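Local coordinates for sensor protein CzcS (Pseudomonas aeruginosa, PDB 5GPO) that senses zinc through this sensor domain of a membrane-bound histidine kinase, which probably acts in a two-component system controlling metal detoxification and antibiotic resistance, at residues R84-A89 and P119-L124. Residues are numbered along the deposited sequence; the frame is centred on the assembly and turned at random.
Sequences RLQADA and PVQVLL
Leu-85, on the last turn of helix 75-86, reaches down to the sheet and sets its CD1 methyl between two side chains of strand 119-127. On one flank CD1 of Leu-85 meets CD2 of Leu-123 at 3.8 Å; on the other the same CD1 lies 3.7 Å from OE1 of Gln-121, an oxygen already committed to a hydrogen bond with Ser-111 on the adjacent strand. The leucine descends while Gln-121 and Leu-123 climb to meet it, the chains passing alongside one another, and this buried trio forms the close-packed part of the contact. Gln-121 fits because its chain rises from the strand toward the helix and bends at chi2 (-81°), which turns the amide so that the oxygen lies beside CB and CD1 of Leu-85. The arrangement illustrates how a helix is seated on one face of an antiparallel sheet, here the five-stranded sheet of the sensor domain, whose other face at this strand, through Val-122 and Leu-124, packs against a helix of the second subunit. Just beyond Leu-85 the helix ends in a Schellman motif: Ala-89 N bonds to Arg-84 O at 3.1 Å and Asp-88 N to Leu-85 O at 3.0 Å, with Asp-88 at positive phi (53°) turning the chain toward strand 93-98. Toward solvent the fit is looser, for exposed Gln-86 brings only its CG to 4.2 Å from NE2 of Gln-121.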
loop_
_atom_site.group_PDB
_atom_site.type_symbol
_atom_site.label_atom_id
_atom_site.label_comp_id
_atom_site.label_asym_id
_atom_site.label_seq_id
_atom_site.Cartn_x
_atom_site.Cartn_y
_atom_site.Cartn_z
ATOM N N ARG B 84 -1.095 25.999 -1.813
ATOM C CA ARG B 84 -1.156 26.476 -0.436
ATOM C C ARG B 84 0.203 26.370 0.244
ATOM O O ARG B 84 0.581 27.256 1.019
ATOM C CB ARG B 84 -2.233 25.718 0.335
ATOM C CG ARG B 84 -3.622 26.147 -0.085
ATOM C CD ARG B 84 -4.694 25.267 0.518
ATOM N NE ARG B 84 -4.771 25.398 1.969
ATOM C CZ ARG B 84 -5.536 24.627 2.737
ATOM N NH1 ARG B 84 -6.269 23.672 2.182
ATOM N NH2 ARG B 84 -5.556 24.797 4.055
ATOM N N LEU B 85 0.966 25.314 -0.055
ATOM C CA LEU B 85 2.309 25.174 0.511
ATOM C C LEU B 85 3.220 26.298 0.030
ATOM O O LEU B 85 3.957 26.906 0.816
ATOM C CB LEU B 85 2.898 23.816 0.130
ATOM C CG LEU B 85 2.325 22.557 0.777
ATOM C CD1 LEU B 85 2.955 21.311 0.155
ATOM C CD2 LEU B 85 2.551 22.569 2.282
ATOM N N GLN B 86 3.176 26.594 -1.270
ATOM C CA GLN B 86 4.049 27.612 -1.841
ATOM C C GLN B 86 3.639 29.025 -1.442
ATOM O O GLN B 86 4.451 29.950 -1.578
ATOM C CB GLN B 86 4.083 27.446 -3.360
ATOM C CG GLN B 86 4.710 26.110 -3.767
ATOM C CD GLN B 86 4.811 25.909 -5.271
ATOM O OE1 GLN B 86 3.981 26.400 -6.038
ATOM N NE2 GLN B 86 5.841 25.186 -5.700
ATOM N N ALA B 87 2.414 29.217 -0.943
ATOM C CA ALA B 87 2.003 30.485 -0.351
ATOM C C ALA B 87 2.222 30.527 1.166
ATOM O O ALA B 87 1.546 31.296 1.866
ATOM C CB ALA B 87 0.539 30.777 -0.687
ATOM N N ASP B 88 3.145 29.709 1.679
ATOM C CA ASP B 88 3.536 29.709 3.093
ATOM C C ASP B 88 2.347 29.566 4.046
ATOM O O ASP B 88 2.353 30.127 5.144
ATOM C CB ASP B 88 4.343 30.963 3.437
ATOM C CG ASP B 88 5.711 30.968 2.784
ATOM O OD1 ASP B 88 6.338 29.889 2.707
ATOM O OD2 ASP B 88 6.158 32.052 2.343
ATOM N N ALA B 89 1.323 28.808 3.653
ATOM C CA ALA B 89 0.305 28.417 4.620
ATOM C C ALA B 89 0.947 27.640 5.768
ATOM O O ALA B 89 1.996 27.005 5.610
ATOM C CB ALA B 89 -0.787 27.569 3.957
ATOM N N PRO B 119 15.490 19.923 -0.974
ATOM C CA PRO B 119 14.237 20.403 -0.382
ATOM C C PRO B 119 13.063 19.896 -1.209
ATOM O O PRO B 119 13.056 20.019 -2.440
ATOM C CB PRO B 119 14.368 21.930 -0.449
ATOM C CG PRO B 119 15.246 22.160 -1.621
ATOM C CD PRO B 119 16.193 20.991 -1.709
ATOM N N VAL B 120 12.085 19.291 -0.533
ATOM C CA VAL B 120 10.976 18.639 -1.216
ATOM C C VAL B 120 9.652 19.082 -0.614
ATOM O O VAL B 120 9.566 19.482 0.556
ATOM C CB VAL B 120 11.080 17.088 -1.197
ATOM C CG1 VAL B 120 12.309 16.605 -1.991
ATOM C CG2 VAL B 120 11.046 16.512 0.251
ATOM N N GLN B 121 8.611 19.022 -1.437
ATOM C CA GLN B 121 7.232 19.170 -0.996
ATOM C C GLN B 121 6.573 17.801 -1.087
ATOM O O GLN B 121 6.698 17.122 -2.112
ATOM C CB GLN B 121 6.456 20.176 -1.849
ATOM C CG GLN B 121 7.106 21.552 -2.013
ATOM C CD GLN B 121 6.869 22.471 -0.828
ATOM O OE1 GLN B 121 6.565 22.022 0.273
ATOM N NE2 GLN B 121 7.003 23.775 -1.056
ATOM N N VAL B 122 5.880 17.405 -0.022
ATOM C CA VAL B 122 5.355 16.051 0.137
ATOM C C VAL B 122 3.842 16.150 0.157
ATOM O O VAL B 122 3.273 16.850 1.003
ATOM C CB VAL B 122 5.869 15.382 1.421
ATOM C CG1 VAL B 122 5.201 13.988 1.604
ATOM C CG2 VAL B 122 7.400 15.261 1.388
ATOM N N LEU B 123 3.194 15.446 -0.760
ATOM C CA LEU B 123 1.743 15.472 -0.908
ATOM C C LEU B 123 1.221 14.060 -0.668
ATOM O O LEU B 123 1.397 13.177 -1.515
ATOM C CB LEU B 123 1.348 15.981 -2.295
ATOM C CG LEU B 123 1.908 17.341 -2.706
ATOM C CD1 LEU B 123 1.497 17.723 -4.141
ATOM C CD2 LEU B 123 1.457 18.428 -1.759
ATOM N N LEU B 124 0.577 13.844 0.476
ATOM C CA LEU B 124 0.053 12.536 0.844
ATOM C C LEU B 124 -1.471 12.559 0.802
ATOM O O LEU B 124 -2.113 13.381 1.472
ATOM C CB LEU B 124 0.557 12.126 2.230
ATOM C CG LEU B 124 0.068 10.812 2.842
ATOM C CD1 LEU B 124 0.501 9.595 2.026
ATOM C CD2 LEU B 124 0.623 10.721 4.275
#